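PDB 5FOO: 6-phospho-beta-d glycosidase, which hydrolyses beta-glucosides, probably those phosphorylated at the sugar 6-position, as a glycoside hydrolase of family 1. Local coordinates for residues 115-120 and 148-153. The protein carries 1 engineered substitution. Sequence-based numbering, arbitrary orientation.
Sequences INLHHF and VCFEQF. With JAZ (6-phosphocyclophellitol), chain G.
Leu-117 reaches from the end of a barrel strand to Cys-149 and Phe-150 on the helix behind it. Its CB leaves the backbone toward the helix. With chi1 at -53°, CG stands beside the backbone N and opposite the carbonyl carbon, and there the chain forks into two methyls that meet different partners. CD2 of Leu-117 approaches the thiol of Cys-149, lying 3.8 Å from SG and slightly farther from CB of that cysteine. CD1 of Leu-117 instead meets the end of the Phe-150 ring, 4.1 Å from CZ and 4.2 Å from CE1 of Phe-150, arriving obliquely to the ring plane. A branched leucine suits this place because one residue can serve two neighbours on the same helix; Cys-149 offers a small, polarisable partner, while Phe-150 sets off to one side and needs the length of its ring to meet the methyl. No hydrogen bond joins the segments, and the three touching residues are buried.

Beyond Leu-117 the chain bends toward the ligand. Asn-116 braces this bend with two weak hydrogen bonds: its OD1 accepts from His-118 N, and its ND2 donates to His-118 O at 3.0 Å. An amide suits the task, since it carries donor and acceptor together. Next comes His-119 of the ligand pocket, whose imidazole offers an N-H at the end of a flat ring: NE2 of His-119 donates to O16 of 6-phosphocyclophellitol at 3.0 Å with a bent N-H...O angle of 132°. Gln-18, Glu-165 and Trp-424 also hydrogen-bond this ligand. The CD2 of His-119 lies over the centre of one face of the Phe-120 ring, 3.7 Å above it.

The contact thus ties strand 112-116, third in the eight-stranded parallel TIM barrel, to helix 136-153, which comes after the short helix 124-130 and packs outside the barrel before the chain returns as strand 159-161. Trp-160 of that adjacent strand touches Leu-117 and Cys-149 and packs edge-to-face with Phe-150, while Phe-153 leans against helix 93-108.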
loop_
_atom_site.group_PDB
_atom_site.type_symbol
_atom_site.label_atom_id
_atom_site.label_comp_id
_atom_site.label_asym_id
_atom_site.label_seq_id
_atom_site.Cartn_x
_atom_site.Cartn_y
_atom_site.Cartn_z
ATOM N N ILE A 115 -2.173 10.984 3.624
ATOM C CA ILE A 115 -1.641 11.112 2.239
ATOM C C ILE A 115 -0.378 10.313 2.017
ATOM O O ILE A 115 0.600 10.483 2.746
ATOM C CB ILE A 115 -1.462 12.559 1.894
ATOM C CG1 ILE A 115 -2.821 13.302 2.007
ATOM C CG2 ILE A 115 -0.839 12.721 0.554
ATOM C CD1 ILE A 115 -3.864 12.917 0.992
ATOM N N ASN A 116 -0.455 9.407 1.026
ATOM C CA ASN A 116 0.664 8.617 0.560
ATOM C C ASN A 116 1.284 9.320 -0.614
ATOM O O ASN A 116 0.560 9.886 -1.396
ATOM C CB ASN A 116 0.153 7.232 0.190
ATOM C CG ASN A 116 1.214 6.352 -0.440
ATOM O OD1 ASN A 116 2.424 6.397 -0.095
ATOM N ND2 ASN A 116 0.775 5.564 -1.366
ATOM N N LEU A 117 2.615 9.240 -0.774
ATOM C CA LEU A 117 3.288 9.848 -1.902
ATOM C C LEU A 117 3.625 9.005 -3.112
ATOM O O LEU A 117 3.990 9.569 -4.158
ATOM C CB LEU A 117 4.543 10.563 -1.451
ATOM C CG LEU A 117 4.283 11.544 -0.327
ATOM C CD1 LEU A 117 5.595 11.894 0.345
ATOM C CD2 LEU A 117 3.546 12.753 -0.881
ATOM N N HIS A 118 3.478 7.694 -3.009
ATOM C CA HIS A 118 3.887 6.804 -4.119
ATOM C C HIS A 118 3.119 5.537 -3.987
ATOM O O HIS A 118 3.246 4.838 -2.984
ATOM C CB HIS A 118 5.387 6.564 -4.057
ATOM C CG HIS A 118 5.902 5.523 -4.986
ATOM N ND1 HIS A 118 6.832 4.574 -4.616
ATOM C CD2 HIS A 118 5.635 5.279 -6.290
ATOM C CE1 HIS A 118 7.076 3.759 -5.625
ATOM N NE2 HIS A 118 6.353 4.160 -6.646
ATOM N N HIS A 119 2.305 5.227 -4.995
ATOM C CA HIS A 119 1.581 3.956 -5.024
ATOM C C HIS A 119 1.710 3.380 -6.455
ATOM O O HIS A 119 0.812 3.548 -7.310
ATOM C CB HIS A 119 0.090 4.196 -4.609
ATOM C CG HIS A 119 -0.632 2.957 -4.233
ATOM N ND1 HIS A 119 -1.490 2.888 -3.159
ATOM C CD2 HIS A 119 -0.598 1.712 -4.769
ATOM C CE1 HIS A 119 -1.968 1.664 -3.049
ATOM N NE2 HIS A 119 -1.448 0.928 -4.023
ATOM N N PHE A 120 2.874 2.762 -6.693
ATOM C CA PHE A 120 3.234 2.082 -7.931
ATOM C C PHE A 120 3.204 2.999 -9.150
ATOM O O PHE A 120 2.921 2.527 -10.283
ATOM C CB PHE A 120 2.255 0.900 -8.205
ATOM C CG PHE A 120 1.988 -0.021 -7.027
ATOM C CD1 PHE A 120 2.816 -0.121 -5.919
ATOM C CD2 PHE A 120 0.870 -0.842 -7.075
ATOM C CE1 PHE A 120 2.521 -1.010 -4.855
ATOM C CE2 PHE A 120 0.563 -1.729 -6.044
ATOM C CZ PHE A 120 1.402 -1.824 -4.934
ATOM N N VAL A 148 7.547 19.768 -2.354
ATOM C CA VAL A 148 6.375 20.512 -2.861
ATOM C C VAL A 148 5.145 20.129 -2.044
ATOM O O VAL A 148 4.463 21.016 -1.544
ATOM C CB VAL A 148 6.126 20.320 -4.392
ATOM C CG1 VAL A 148 4.874 20.985 -4.841
ATOM C CG2 VAL A 148 7.306 20.857 -5.218
ATOM N N CYS A 149 4.875 18.812 -1.897
ATOM C CA CYS A 149 3.695 18.335 -1.166
ATOM C C CYS A 149 3.642 18.900 0.279
ATOM O O CYS A 149 2.657 19.461 0.711
ATOM C CB CYS A 149 3.675 16.833 -1.116
ATOM S SG CYS A 149 3.385 16.068 -2.752
ATOM N N PHE A 150 4.724 18.744 1.009
ATOM C CA PHE A 150 4.782 19.263 2.384
ATOM C C PHE A 150 4.575 20.832 2.461
ATOM O O PHE A 150 3.797 21.297 3.294
ATOM C CB PHE A 150 6.075 18.879 3.031
ATOM C CG PHE A 150 6.389 17.407 2.957
ATOM C CD1 PHE A 150 5.390 16.444 3.064
ATOM C CD2 PHE A 150 7.714 16.994 2.860
ATOM C CE1 PHE A 150 5.709 15.085 3.034
ATOM C CE2 PHE A 150 8.038 15.670 2.885
ATOM C CZ PHE A 150 7.030 14.698 2.966
ATOM N N GLU A 151 5.215 21.585 1.574
ATOM C CA GLU A 151 5.055 23.033 1.523
ATOM C C GLU A 151 3.644 23.450 1.166
ATOM O O GLU A 151 3.111 24.373 1.751
ATOM C CB GLU A 151 6.050 23.632 0.534
ATOM C CG GLU A 151 7.459 23.490 1.079
ATOM C CD GLU A 151 8.555 23.735 0.081
ATOM O OE1 GLU A 151 8.265 24.095 -1.070
ATOM O OE2 GLU A 151 9.738 23.588 0.480
ATOM N N GLN A 152 3.009 22.740 0.236
ATOM C CA GLN A 152 1.738 23.179 -0.283
ATOM C C GLN A 152 0.582 22.703 0.545
ATOM O O GLN A 152 -0.420 23.399 0.623
ATOM C CB GLN A 152 1.554 22.747 -1.718
ATOM C CG GLN A 152 2.523 23.375 -2.724
ATOM C CD GLN A 152 2.405 24.880 -2.763
ATOM O OE1 GLN A 152 1.307 25.426 -2.666
ATOM N NE2 GLN A 152 3.540 25.554 -2.833
ATOM N N PHE A 153 0.705 21.512 1.139
ATOM C CA PHE A 153 -0.396 20.869 1.797
ATOM C C PHE A 153 -0.210 20.634 3.258
ATOM O O PHE A 153 -1.177 20.264 3.944
ATOM C CB PHE A 153 -0.678 19.489 1.121
ATOM C CG PHE A 153 -0.811 19.588 -0.399
ATOM C CD1 PHE A 153 -1.722 20.485 -0.962
ATOM C CD2 PHE A 153 -0.023 18.824 -1.254
ATOM C CE1 PHE A 153 -1.869 20.591 -2.338
ATOM C CE2 PHE A 153 -0.108 18.971 -2.648
ATOM C CZ PHE A 153 -1.040 19.863 -3.180
HETATM C C2 JAZ G . -4.679 -3.192 -4.519
HETATM C C3 JAZ G . -4.013 -2.046 -3.728
HETATM C C4 JAZ G . -2.853 -2.573 -2.891
HETATM C C5 JAZ G . -3.282 -3.660 -1.916
HETATM C C6 JAZ G . -4.045 -4.750 -2.636
HETATM C C7 JAZ G . -5.185 -4.200 -3.494
HETATM C C8 JAZ G . -6.044 -5.308 -4.098
HETATM O O9 JAZ G . -5.208 -6.063 -4.970
HETATM P P10 JAZ G . -5.851 -6.753 -6.249
HETATM O O11 JAZ G . -4.690 -7.388 -6.927
HETATM O O12 JAZ G . -6.711 -5.817 -6.991
HETATM O O13 JAZ G . -6.786 -7.755 -5.728
HETATM O O14 JAZ G . -3.136 -5.548 -3.406
HETATM O O15 JAZ G . -5.813 -2.714 -5.251
HETATM O O16 JAZ G . -3.519 -1.132 -4.674
HETATM O O17 JAZ G . -2.231 -1.506 -2.196
#